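Long-range contacts in putative adhesin (Komagataella phaffii, PDB 5FX8), which is a putative cell-surface adhesin, seen here as its N-terminal part, that may act in cell-cell interaction through salt bridges and hydrogen bonds: residues Phe2-Asp6 and Val30-Ala34; Asn52-Val57 and Phe110-Ser115; Val57-Asp61 and Asp271-Glu275; Gln99-Glu105 and Phe314-Val320. All coordinates share one frame; numbering follows the deposited sequence.

Interaction 1: residues Phe2-Asp6 and Val30-Ala34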
loop_
_atom_site.group_PDB
_atom_site.type_symbol
_atom_site.label_atom_id
_atom_site.label_comp_id
_atom_site.label_asym_id
_atom_site.label_seq_id
_atom_site.Cartn_x
_atom_site.Cartn_y
_atom_site.Cartn_z
ATOM N N PHE C 2 3.005 57.557 -62.526
ATOM C CA PHE C 2 3.207 56.774 -63.741
ATOM C C PHE C 2 4.689 56.723 -64.085
ATOM O O PHE C 2 5.384 57.729 -64.013
ATOM C CB PHE C 2 2.409 57.363 -64.898
ATOM C CG PHE C 2 2.567 56.629 -66.186
ATOM C CD1 PHE C 2 3.627 56.894 -67.034
ATOM C CD2 PHE C 2 1.648 55.688 -66.563
ATOM C CE1 PHE C 2 3.769 56.210 -68.205
ATOM C CE2 PHE C 2 1.778 55.015 -67.745
ATOM C CZ PHE C 2 2.834 55.276 -68.564
ATOM N N PRO C 3 5.180 55.549 -64.471
ATOM C CA PRO C 3 4.444 54.308 -64.689
ATOM C C PRO C 3 4.281 53.392 -63.460
ATOM O O PRO C 3 4.090 52.193 -63.618
ATOM C CB PRO C 3 5.290 53.625 -65.748
ATOM C CG PRO C 3 6.672 54.047 -65.404
ATOM C CD PRO C 3 6.572 55.448 -64.931
ATOM N N ILE C 4 4.336 53.923 -62.244
ATOM C CA ILE C 4 4.021 53.085 -61.094
ATOM C C ILE C 4 2.517 52.879 -61.048
ATOM O O ILE C 4 1.760 53.850 -60.969
ATOM C CB ILE C 4 4.522 53.719 -59.797
ATOM C CG1 ILE C 4 6.040 53.719 -59.761
ATOM C CG2 ILE C 4 3.931 52.996 -58.606
ATOM C CD1 ILE C 4 6.577 54.302 -58.524
ATOM N N SER C 5 2.078 51.620 -61.096
ATOM C CA SER C 5 0.654 51.298 -61.039
ATOM C C SER C 5 0.182 50.857 -59.665
ATOM O O SER C 5 -1.026 50.879 -59.402
ATOM C CB SER C 5 0.304 50.194 -62.043
ATOM O OG SER C 5 1.133 49.058 -61.892
ATOM N N ASP C 6 1.100 50.446 -58.798
ATOM C CA ASP C 6 0.741 49.884 -57.512
ATOM C C ASP C 6 1.989 49.760 -56.661
ATOM O O ASP C 6 3.097 49.646 -57.189
ATOM C CB ASP C 6 0.086 48.521 -57.668
ATOM C CG ASP C 6 -0.756 48.193 -56.509
ATOM O OD1 ASP C 6 -0.954 49.118 -55.689
ATOM O OD2 ASP C 6 -1.232 47.051 -56.430
ATOM N N VAL C 30 5.302 48.081 -58.525
ATOM C CA VAL C 30 4.838 47.530 -59.786
ATOM C C VAL C 30 4.904 48.617 -60.844
ATOM O O VAL C 30 4.453 49.742 -60.615
ATOM C CB VAL C 30 3.411 46.979 -59.643
ATOM C CG1 VAL C 30 2.897 46.404 -60.958
ATOM C CG2 VAL C 30 3.394 45.934 -58.580
ATOM N N PHE C 31 5.468 48.277 -62.002
ATOM C CA PHE C 31 5.601 49.180 -63.135
ATOM C C PHE C 31 4.828 48.610 -64.309
ATOM O O PHE C 31 5.027 47.454 -64.681
ATOM C CB PHE C 31 7.058 49.376 -63.527
ATOM C CG PHE C 31 7.874 50.125 -62.513
ATOM C CD1 PHE C 31 8.423 49.480 -61.433
ATOM C CD2 PHE C 31 8.120 51.467 -62.668
ATOM C CE1 PHE C 31 9.174 50.149 -60.530
ATOM C CE2 PHE C 31 8.875 52.138 -61.766
ATOM C CZ PHE C 31 9.400 51.471 -60.689
ATOM N N SER C 32 3.952 49.423 -64.889
ATOM C CA SER C 32 3.141 48.997 -66.017
ATOM C C SER C 32 2.821 50.195 -66.896
ATOM O O SER C 32 2.922 51.346 -66.478
ATOM C CB SER C 32 1.844 48.326 -65.566
ATOM O OG SER C 32 1.030 48.000 -66.676
ATOM N N THR C 33 2.458 49.904 -68.137
ATOM C CA THR C 33 1.962 50.907 -69.063
ATOM C C THR C 33 0.767 50.303 -69.785
ATOM O O THR C 33 0.882 49.238 -70.394
ATOM C CB THR C 33 3.058 51.343 -70.039
ATOM O OG1 THR C 33 3.697 50.193 -70.589
ATOM C CG2 THR C 33 4.105 52.105 -69.327
ATOM N N ALA C 34 -0.391 50.939 -69.654
ATOM C CA ALA C 34 -1.570 50.568 -70.425
ATOM C C ALA C 34 -2.355 51.767 -70.939
ATOM O O ALA C 34 -3.299 51.576 -71.708
ATOM C CB ALA C 34 -2.498 49.669 -69.601
#

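Interaction 2: residues Asn52-Val57 and Phe110-Ser115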
loop_
_atom_site.group_PDB
_atom_site.type_symbol
_atom_site.label_atom_id
_atom_site.label_comp_id
_atom_site.label_asym_id
_atom_site.label_seq_id
_atom_site.Cartn_x
_atom_site.Cartn_y
_atom_site.Cartn_z
ATOM N N ASN C 52 8.309 56.016 -42.314
ATOM C CA ASN C 52 9.392 55.858 -41.345
ATOM C C ASN C 52 9.366 54.518 -40.621
ATOM O O ASN C 52 10.385 54.122 -40.058
ATOM C CB ASN C 52 9.342 56.987 -40.328
ATOM C CG ASN C 52 9.398 58.332 -40.985
ATOM O OD1 ASN C 52 10.066 58.489 -42.002
ATOM N ND2 ASN C 52 8.683 59.308 -40.434
ATOM N N GLU C 53 8.236 53.814 -40.611
ATOM C CA GLU C 53 8.185 52.569 -39.870
ATOM C C GLU C 53 8.939 51.457 -40.585
ATOM O O GLU C 53 9.311 50.472 -39.939
ATOM C CB GLU C 53 6.730 52.160 -39.603
ATOM C CG GLU C 53 5.828 52.183 -40.807
ATOM C CD GLU C 53 5.108 53.484 -40.967
ATOM O OE1 GLU C 53 5.693 54.538 -40.663
ATOM O OE2 GLU C 53 3.939 53.445 -41.379
ATOM N N LEU C 54 9.186 51.609 -41.891
ATOM C CA LEU C 54 9.987 50.677 -42.678
ATOM C C LEU C 54 11.440 51.124 -42.737
ATOM O O LEU C 54 11.745 52.311 -42.724
ATOM C CB LEU C 54 9.428 50.545 -44.087
ATOM C CG LEU C 54 7.990 50.049 -44.142
ATOM C CD1 LEU C 54 7.537 49.951 -45.539
ATOM C CD2 LEU C 54 7.879 48.718 -43.490
ATOM N N GLU C 55 12.340 50.155 -42.768
ATOM C CA GLU C 55 13.764 50.437 -42.768
ATOM C C GLU C 55 14.484 49.435 -43.650
ATOM O O GLU C 55 14.072 48.284 -43.769
ATOM C CB GLU C 55 14.337 50.397 -41.354
ATOM C CG GLU C 55 13.869 51.553 -40.495
ATOM C CD GLU C 55 14.623 51.671 -39.199
ATOM O OE1 GLU C 55 15.115 50.637 -38.704
ATOM O OE2 GLU C 55 14.728 52.804 -38.681
ATOM N N PHE C 56 15.540 49.899 -44.300
ATOM C CA PHE C 56 16.465 49.009 -44.980
ATOM C C PHE C 56 17.399 48.429 -43.949
ATOM O O PHE C 56 17.716 49.099 -42.970
ATOM C CB PHE C 56 17.278 49.755 -46.026
ATOM C CG PHE C 56 16.554 49.986 -47.291
ATOM C CD1 PHE C 56 16.592 49.054 -48.290
ATOM C CD2 PHE C 56 15.838 51.128 -47.481
ATOM C CE1 PHE C 56 15.943 49.251 -49.450
ATOM C CE2 PHE C 56 15.174 51.325 -48.635
ATOM C CZ PHE C 56 15.232 50.375 -49.631
ATOM N N VAL C 57 17.818 47.180 -44.146
ATOM C CA VAL C 57 18.715 46.508 -43.210
ATOM C C VAL C 57 20.041 46.246 -43.902
ATOM O O VAL C 57 20.097 45.573 -44.934
ATOM C CB VAL C 57 18.116 45.206 -42.671
ATOM C CG1 VAL C 57 19.086 44.552 -41.677
ATOM C CG2 VAL C 57 16.783 45.468 -42.039
ATOM N N PHE C 110 11.956 45.439 -52.539
ATOM C CA PHE C 110 12.966 45.342 -51.511
ATOM C C PHE C 110 12.339 44.723 -50.271
ATOM O O PHE C 110 11.128 44.818 -50.063
ATOM C CB PHE C 110 13.535 46.696 -51.154
ATOM C CG PHE C 110 14.211 47.388 -52.276
ATOM C CD1 PHE C 110 15.542 47.137 -52.560
ATOM C CD2 PHE C 110 13.535 48.329 -53.032
ATOM C CE1 PHE C 110 16.190 47.815 -53.588
ATOM C CE2 PHE C 110 14.171 49.003 -54.060
ATOM C CZ PHE C 110 15.495 48.743 -54.340
ATOM N N THR C 111 13.170 44.078 -49.449
ATOM C CA THR C 111 12.724 43.508 -48.188
ATOM C C THR C 111 13.133 44.454 -47.066
ATOM O O THR C 111 14.316 44.735 -46.873
ATOM C CB THR C 111 13.276 42.097 -47.951
ATOM O OG1 THR C 111 14.698 42.135 -47.833
ATOM C CG2 THR C 111 12.906 41.172 -49.069
ATOM N N LEU C 112 12.151 44.929 -46.323
ATOM C CA LEU C 112 12.378 45.857 -45.232
ATOM C C LEU C 112 11.930 45.220 -43.925
ATOM O O LEU C 112 11.142 44.276 -43.906
ATOM C CB LEU C 112 11.621 47.172 -45.465
ATOM C CG LEU C 112 11.854 47.804 -46.829
ATOM C CD1 LEU C 112 11.073 49.077 -46.985
ATOM C CD2 LEU C 112 13.296 48.109 -46.967
ATOM N N LYS C 113 12.454 45.742 -42.829
ATOM C CA LYS C 113 12.020 45.400 -41.486
ATOM C C LYS C 113 11.298 46.588 -40.866
ATOM O O LYS C 113 11.506 47.739 -41.252
ATOM C CB LYS C 113 13.207 45.017 -40.607
ATOM C CG LYS C 113 13.902 43.735 -40.978
ATOM C CD LYS C 113 12.981 42.528 -40.872
ATOM C CE LYS C 113 13.757 41.258 -40.541
ATOM N NZ LYS C 113 14.408 41.338 -39.184
ATOM N N LEU C 114 10.453 46.310 -39.883
ATOM C CA LEU C 114 9.845 47.388 -39.124
ATOM C C LEU C 114 10.863 47.971 -38.159
ATOM O O LEU C 114 11.666 47.246 -37.581
ATOM C CB LEU C 114 8.622 46.883 -38.370
ATOM C CG LEU C 114 7.373 46.641 -39.219
ATOM C CD1 LEU C 114 6.384 45.834 -38.440
ATOM C CD2 LEU C 114 6.755 47.957 -39.628
ATOM N N SER C 115 10.836 49.287 -37.987
ATOM C CA SER C 115 11.766 49.932 -37.066
ATOM C C SER C 115 11.494 49.551 -35.612
ATOM O O SER C 115 10.373 49.225 -35.225
ATOM C CB SER C 115 11.685 51.449 -37.201
ATOM O OG SER C 115 10.408 51.922 -36.827
HETATM O O HOH W 1 9.625 54.775 -37.002
#

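Interaction 3: residues Val57-Asp61 and Asp271-Glu275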
loop_
_atom_site.group_PDB
_atom_site.type_symbol
_atom_site.label_atom_id
_atom_site.label_comp_id
_atom_site.label_asym_id
_atom_site.label_seq_id
_atom_site.Cartn_x
_atom_site.Cartn_y
_atom_site.Cartn_z
ATOM N N VAL C 57 17.818 47.180 -44.146
ATOM C CA VAL C 57 18.715 46.508 -43.210
ATOM C C VAL C 57 20.041 46.246 -43.902
ATOM O O VAL C 57 20.097 45.573 -44.934
ATOM C CB VAL C 57 18.116 45.206 -42.671
ATOM C CG1 VAL C 57 19.086 44.552 -41.677
ATOM C CG2 VAL C 57 16.783 45.468 -42.039
ATOM N N GLN C 58 21.111 46.722 -43.308
ATOM C CA GLN C 58 22.405 46.736 -43.958
ATOM C C GLN C 58 23.276 45.604 -43.430
ATOM O O GLN C 58 23.553 45.537 -42.235
ATOM C CB GLN C 58 23.063 48.096 -43.744
ATOM C CG GLN C 58 22.430 49.179 -44.581
ATOM C CD GLN C 58 22.528 50.541 -43.957
ATOM O OE1 GLN C 58 23.139 51.461 -44.517
ATOM N NE2 GLN C 58 21.914 50.691 -42.784
ATOM N N TYR C 59 23.700 44.716 -44.316
ATOM C CA TYR C 59 24.788 43.804 -43.989
ATOM C C TYR C 59 25.579 43.479 -45.257
ATOM O O TYR C 59 25.023 42.978 -46.235
ATOM C CB TYR C 59 24.292 42.510 -43.311
ATOM C CG TYR C 59 25.454 41.723 -42.757
ATOM C CD1 TYR C 59 26.070 42.106 -41.578
ATOM C CD2 TYR C 59 25.982 40.648 -43.444
ATOM C CE1 TYR C 59 27.157 41.411 -41.080
ATOM C CE2 TYR C 59 27.073 39.951 -42.953
ATOM C CZ TYR C 59 27.652 40.344 -41.767
ATOM O OH TYR C 59 28.732 39.677 -41.253
ATOM N N PRO C 60 26.894 43.735 -45.248
ATOM C CA PRO C 60 27.764 44.244 -44.187
ATOM C C PRO C 60 27.436 45.656 -43.760
ATOM O O PRO C 60 26.634 46.325 -44.394
ATOM C CB PRO C 60 29.150 44.200 -44.825
ATOM C CG PRO C 60 29.044 43.243 -45.902
ATOM C CD PRO C 60 27.668 43.292 -46.416
ATOM N N ASP C 61 28.073 46.113 -42.691
ATOM C CA ASP C 61 27.793 47.438 -42.158
ATOM C C ASP C 61 27.947 48.547 -43.198
ATOM O O ASP C 61 27.342 49.612 -43.048
ATOM C CB ASP C 61 28.730 47.694 -40.985
ATOM C CG ASP C 61 28.072 48.457 -39.884
ATOM O OD1 ASP C 61 27.752 49.638 -40.120
ATOM O OD2 ASP C 61 27.886 47.890 -38.783
ATOM N N ASP C 271 31.688 36.029 -41.228
ATOM C CA ASP C 271 31.287 37.383 -41.582
ATOM C C ASP C 271 30.848 37.513 -43.031
ATOM O O ASP C 271 30.133 38.457 -43.351
ATOM C CB ASP C 271 32.411 38.366 -41.295
ATOM C CG ASP C 271 32.486 38.744 -39.837
ATOM O OD1 ASP C 271 31.482 38.539 -39.117
ATOM O OD2 ASP C 271 33.540 39.263 -39.415
ATOM N N ASP C 272 31.238 36.587 -43.906
ATOM C CA ASP C 272 30.868 36.635 -45.313
ATOM C C ASP C 272 29.591 35.868 -45.616
ATOM O O ASP C 272 29.340 35.535 -46.782
ATOM C CB ASP C 272 32.002 36.098 -46.182
ATOM C CG ASP C 272 32.202 34.607 -46.028
ATOM O OD1 ASP C 272 32.969 34.200 -45.133
ATOM O OD2 ASP C 272 31.610 33.837 -46.813
ATOM N N VAL C 273 28.793 35.558 -44.601
ATOM C CA VAL C 273 27.540 34.838 -44.775
ATOM C C VAL C 273 26.424 35.860 -44.782
ATOM O O VAL C 273 26.377 36.734 -43.912
ATOM C CB VAL C 273 27.324 33.801 -43.659
ATOM C CG1 VAL C 273 26.146 32.899 -43.980
ATOM C CG2 VAL C 273 28.553 32.979 -43.476
ATOM N N LEU C 274 25.533 35.766 -45.760
ATOM C CA LEU C 274 24.396 36.674 -45.828
ATOM C C LEU C 274 23.061 35.969 -45.698
ATOM O O LEU C 274 22.049 36.637 -45.510
ATOM C CB LEU C 274 24.408 37.464 -47.147
ATOM C CG LEU C 274 25.697 38.209 -47.516
ATOM C CD1 LEU C 274 25.803 38.509 -49.020
ATOM C CD2 LEU C 274 25.789 39.473 -46.703
ATOM N N GLU C 275 23.036 34.648 -45.785
ATOM C CA GLU C 275 21.818 33.871 -45.862
ATOM C C GLU C 275 22.137 32.492 -45.300
ATOM O O GLU C 275 23.266 32.007 -45.428
ATOM C CB GLU C 275 21.315 33.816 -47.313
ATOM C CG GLU C 275 20.163 32.851 -47.583
ATOM C CD GLU C 275 19.868 32.671 -49.081
ATOM O OE1 GLU C 275 20.799 32.823 -49.897
ATOM O OE2 GLU C 275 18.703 32.388 -49.448
#

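Interaction 4: residues Gln99-Glu105 and Phe314-Val320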
loop_
_atom_site.group_PDB
_atom_site.type_symbol
_atom_site.label_atom_id
_atom_site.label_comp_id
_atom_site.label_asym_id
_atom_site.label_seq_id
_atom_site.Cartn_x
_atom_site.Cartn_y
_atom_site.Cartn_z
ATOM N N GLN C 99 15.596 59.626 -74.486
ATOM C CA GLN C 99 15.139 58.486 -75.293
ATOM C C GLN C 99 13.853 57.956 -74.659
ATOM O O GLN C 99 13.905 57.105 -73.777
ATOM C CB GLN C 99 16.188 57.400 -75.351
ATOM C CG GLN C 99 16.879 57.247 -76.675
ATOM C CD GLN C 99 17.346 55.833 -76.924
ATOM O OE1 GLN C 99 17.509 55.048 -76.023
ATOM N NE2 GLN C 99 17.550 55.502 -78.161
ATOM N N VAL C 100 12.714 58.450 -75.144
ATOM C CA VAL C 100 11.381 58.045 -74.701
ATOM C C VAL C 100 11.255 56.526 -74.573
ATOM O O VAL C 100 11.674 55.783 -75.464
ATOM C CB VAL C 100 10.331 58.594 -75.681
ATOM C CG1 VAL C 100 8.949 58.162 -75.293
ATOM C CG2 VAL C 100 10.391 60.093 -75.724
ATOM N N ILE C 101 10.687 56.052 -73.460
ATOM C CA ILE C 101 10.412 54.629 -73.261
ATOM C C ILE C 101 8.957 54.383 -73.613
ATOM O O ILE C 101 8.063 55.028 -73.061
ATOM C CB ILE C 101 10.703 54.190 -71.814
ATOM C CG1 ILE C 101 12.172 53.887 -71.596
ATOM C CG2 ILE C 101 9.994 52.918 -71.503
ATOM C CD1 ILE C 101 13.025 55.050 -71.566
ATOM N N THR C 102 8.709 53.450 -74.525
ATOM C CA THR C 102 7.335 53.190 -74.931
ATOM C C THR C 102 6.644 52.159 -74.048
ATOM O O THR C 102 5.455 52.306 -73.747
ATOM C CB THR C 102 7.304 52.720 -76.380
ATOM O OG1 THR C 102 7.587 51.321 -76.420
ATOM C CG2 THR C 102 8.360 53.433 -77.169
ATOM N N ASP C 103 7.361 51.114 -73.630
ATOM C CA ASP C 103 6.786 50.022 -72.862
ATOM C C ASP C 103 7.609 49.766 -71.613
ATOM O O ASP C 103 8.841 49.807 -71.647
ATOM C CB ASP C 103 6.707 48.736 -73.687
ATOM C CG ASP C 103 5.781 48.861 -74.867
ATOM O OD1 ASP C 103 4.885 49.732 -74.829
ATOM O OD2 ASP C 103 5.942 48.084 -75.831
ATOM N N LEU C 104 6.919 49.478 -70.514
ATOM C CA LEU C 104 7.580 49.168 -69.254
ATOM C C LEU C 104 6.691 48.222 -68.470
ATOM O O LEU C 104 5.574 48.595 -68.113
ATOM C CB LEU C 104 7.845 50.433 -68.441
ATOM C CG LEU C 104 9.241 50.651 -67.850
ATOM C CD1 LEU C 104 9.141 51.245 -66.458
ATOM C CD2 LEU C 104 10.101 49.399 -67.849
ATOM N N GLU C 105 7.184 47.015 -68.196
ATOM C CA GLU C 105 6.493 46.076 -67.321
ATOM C C GLU C 105 7.509 45.440 -66.391
ATOM O O GLU C 105 8.442 44.785 -66.859
ATOM C CB GLU C 105 5.767 44.988 -68.111
ATOM C CG GLU C 105 4.661 45.474 -69.008
ATOM C CD GLU C 105 3.523 46.123 -68.252
ATOM O OE1 GLU C 105 3.354 45.837 -67.043
ATOM O OE2 GLU C 105 2.795 46.926 -68.881
ATOM N N PHE C 314 12.293 43.359 -64.816
ATOM C CA PHE C 314 11.391 43.850 -65.848
ATOM C C PHE C 314 11.186 42.826 -66.960
ATOM O O PHE C 314 12.143 42.240 -67.467
ATOM C CB PHE C 314 11.909 45.162 -66.437
ATOM C CG PHE C 314 11.852 46.313 -65.480
ATOM C CD1 PHE C 314 10.715 47.075 -65.371
ATOM C CD2 PHE C 314 12.928 46.614 -64.680
ATOM C CE1 PHE C 314 10.661 48.119 -64.500
ATOM C CE2 PHE C 314 12.871 47.648 -63.801
ATOM C CZ PHE C 314 11.735 48.407 -63.711
ATOM N N GLU C 315 9.923 42.642 -67.346
ATOM C CA GLU C 315 9.530 41.720 -68.404
ATOM C C GLU C 315 9.358 42.381 -69.766
ATOM O O GLU C 315 9.495 41.702 -70.782
ATOM C CB GLU C 315 8.215 41.018 -68.041
ATOM C CG GLU C 315 8.185 40.448 -66.636
ATOM C CD GLU C 315 7.121 39.383 -66.453
ATOM O OE1 GLU C 315 5.939 39.732 -66.269
ATOM O OE2 GLU C 315 7.475 38.193 -66.486
ATOM N N ALA C 316 9.029 43.669 -69.817
ATOM C CA ALA C 316 8.833 44.373 -71.078
ATOM C C ALA C 316 9.518 45.717 -71.004
ATOM O O ALA C 316 9.409 46.420 -69.998
ATOM C CB ALA C 316 7.362 44.605 -71.405
ATOM N N PHE C 317 10.195 46.078 -72.086
ATOM C CA PHE C 317 10.932 47.329 -72.136
ATOM C C PHE C 317 11.263 47.699 -73.571
ATOM O O PHE C 317 11.693 46.837 -74.340
ATOM C CB PHE C 317 12.203 47.201 -71.318
ATOM C CG PHE C 317 13.024 48.435 -71.291
ATOM C CD1 PHE C 317 12.498 49.621 -70.838
ATOM C CD2 PHE C 317 14.331 48.409 -71.720
ATOM C CE1 PHE C 317 13.260 50.760 -70.802
ATOM C CE2 PHE C 317 15.108 49.547 -71.688
ATOM C CZ PHE C 317 14.565 50.731 -71.228
ATOM N N ALA C 318 11.078 48.968 -73.934
ATOM C CA ALA C 318 11.321 49.423 -75.296
ATOM C C ALA C 318 11.453 50.939 -75.311
ATOM O O ALA C 318 10.704 51.635 -74.624
ATOM C CB ALA C 318 10.196 48.984 -76.234
ATOM N N ALA C 319 12.402 51.441 -76.107
ATOM C CA ALA C 319 12.667 52.868 -76.260
ATOM C C ALA C 319 12.815 53.210 -77.738
ATOM O O ALA C 319 12.890 52.330 -78.597
ATOM C CB ALA C 319 13.930 53.296 -75.504
ATOM N N VAL C 320 12.883 54.505 -78.030
ATOM C CA VAL C 320 12.927 54.966 -79.412
ATOM C C VAL C 320 14.346 55.239 -79.888
ATOM O O VAL C 320 15.211 55.631 -79.111
ATOM C CB VAL C 320 12.074 56.213 -79.589
ATOM C CG1 VAL C 320 10.689 55.969 -79.029
ATOM C CG2 VAL C 320 12.738 57.406 -78.919
#

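Interaction 1: residues Phe2-Asp6 and Val30-Ala34
Pro3 and Ser32 open a ladder of backbone bonds: Ser32 N gives its hydrogen to Pro3 O at 3.1 Å, Ser5 N reaches Val30 O, also at 3.1 Å, and Val30 N reaches Asp6 O at 3.0 Å. Ile4 and Phe31 form an antiparallel non-hydrogen-bonded pair between the first two. Proline suits its place because this ladder asks it only for a carbonyl.

The apolar contacts lie largely beside that pair. Ile4 and Phe31 run side by side in the same direction, with Ile4 CG1 3.8 Å from Phe31 CE2, while Pro3 CG meets the edge of the same ring, 4.0 Å from Phe31 CD2. The peptide bond before Pro3 is cis, and Pro3 CB lies over the centre of one face of the Phe2 ring. With its CG opposite the backbone N (chi1 179°), Phe2 sends its CZ to Thr33 CG2 at 3.5 Å, the two side chains crossing at about a right angle.

Polar side chains do little between the segments. Ser5 OG rests beside the methyl Val30 CG1, whereas Ser32 OG and Thr33 N are both hydrogen-bonded to Glu105 OE2 on the adjoining strand.

Antiparallel pairing of strands 4-11 and 25-31, with Ile4 and Phe31 buried on one face, forms part of the mixed beta sheet of the first of two cohesin-like domains.

Interaction 2: residues Asn52-Val57 and Phe110-Ser115
Ser115 N makes the shortest polar bond of this contact, 2.7 Å to Glu53 O, the same carbonyl that Leu114 CA approaches with its hydrogen. Two further backbone bonds join Glu55 and Lys113 in both directions: Glu55 N to Lys113 O at 3.0 Å, rather bent at its hydrogen (134°), and Lys113 N to Glu55 O at 3.2 Å. Serine suits the end of the strand, because as the N-cap of helix 116-120 its OG accepts from Phe118 N; a water also links OG to Asn52 O, weakly on the Asn52 side.

These bonds dock the short strand 54-55 antiparallel onto the long strand 101-114, whose other side pairs with strand 25-31, within the sheet of the first cohesin-like domain. Leu54 and Leu114 form the non-hydrogen-bonded pair, and their side chains join Phe129 in the interior. Leu54 CB also packs on Leu112 CD1, 3.6 Å away.

Beyond the paired residues, Leu112 CD2 stands over the centre of the Phe56 ring, 3.6 Å from the centroid, a CH-pi contact. The edge of that ring points to the face of Phe110 in a T-shaped stack, with planes at 73° and centroids 5.4 Å apart. Lys113 packs through its aliphatic stem: its CG lies 3.5 Å from Val57 CG2, and a bend at chi2 (-62°) accords with the ammonium end leading away to a cation-pi contact with Trp24.

Interaction 3: residues Val57-Asp61 and Asp271-Glu275
Tyr59 and Asp271 bridge the two cohesin-like domains: Tyr59 lies in a loop of the first, following strand 54-55, and Asp271 in the loop before strand 275-286 of the second. Neither segment touches the other through regular secondary structure, and the backbones stay well apart, with the CA atoms of Tyr59 and Leu274 7.4 Å from each other. A long, flat side chain with a polar end is what such a gap needs, and tyrosine provides it.

Its CG is set opposite the backbone N (chi1 -169°), which stretches the ring out toward the second domain. There the hydroxyl donates to Asp271 O at 2.8 Å. The bond arrives well off the carbonyl direction, with a C=O...OH angle of 116°, and OH lies somewhat out of the carbonyl plane. Asp271 takes part through its backbone oxygen, its carboxylate atom OD1 being farther off at 3.7 Å from Tyr59 OH. One bond in from the phenol carbon, Tyr59 CE2 passes 3.4 Å from Val273 O. Arg305, in the segment that leads back from the second domain, adds a cation-pi contact to Tyr59 and a hydrogen bond from NH1 to Val273 O, and so ties together both sides of this surface contact.

Pro60, which follows a cis peptide bond, touches the second domain only lightly. Leu274 leaves its backbone running alongside the gap, and its torsion (CG beside the backbone N, chi1 -52°) brings the end of the side chain over to the tyrosine: Leu274 CD2 meets the ring edge at Tyr59 CD2, 3.5 Å away, and lies 4.3 Å from Pro60 CD.

Interaction 4: residues Gln99-Glu105 and Phe314-Val320
Glu105 O accepts two hydrogen bonds from successive residues, Glu315 N at 2.7 Å and Ala316 N at 3.2 Å: a classic beta bulge, and one of two in this short antiparallel ladder. Glu105 N returns a bond to Ala316 O at 2.9 Å, completing this bulge. In the second, Thr102 and Asp103 both face Ala318, with Thr102 N bound to Ala318 O at 2.7 Å and only a weak bond from Ala318 N to Asp103 O. Past the second, Val320 N, at the end of the chain, binds Val100 O. Each bulge inserts an extra residue on one strand; at the first, the chain turns a corner at Glu315.

The two faces differ in character. Ile101, Leu104 and Phe317 project from one of them. Phe317, its CG anti to the backbone N (chi1 -179°), swings its ring over toward the partner strand, so that CE1 comes 3.4 Å from Ile101 CG1. Leu104 CD2 serves two rings, 3.5 Å from Phe314 CD1 and 3.8 Å from Phe317 CD1; a flexible apolar side chain that ends in methyls suits a place between two rings. On the other face the small Ala316 lies against the stem of Glu105, with Ala316 CB 3.7 Å from Glu105 CB, and Ala318 CB sits by Thr102 OG1.

Phe314 also meets the ring of Phe31 and, with Leu104 and Phe317, packs on Val78 of strand 77-84. Strand 312-319 thus lies between strand 101-114, antiparallel to it, and strand 68-72, which runs parallel.

How the interactions relate
Interactions 1, 2 and 4 belong to one mixed sheet system of the first cohesin-like domain, and strand 101-114 runs through it: its start carries interaction 4 and its end interaction 2, their centres about 30 Å apart. Interaction 1, on the neighbouring strand 25-31, lies about 12 Å from interaction 4, centre to centre, and touches it through Glu105. Along the chain interaction 1 closes first; interactions 2, 3 and 4 then have alternating segments. Interactions 2 and 3 share Val57, from which the chain runs on into the loop of the interdomain contact. The last strand, 312-319, returns after the second domain to pair within the first, so the domains are joined by more than a single linker.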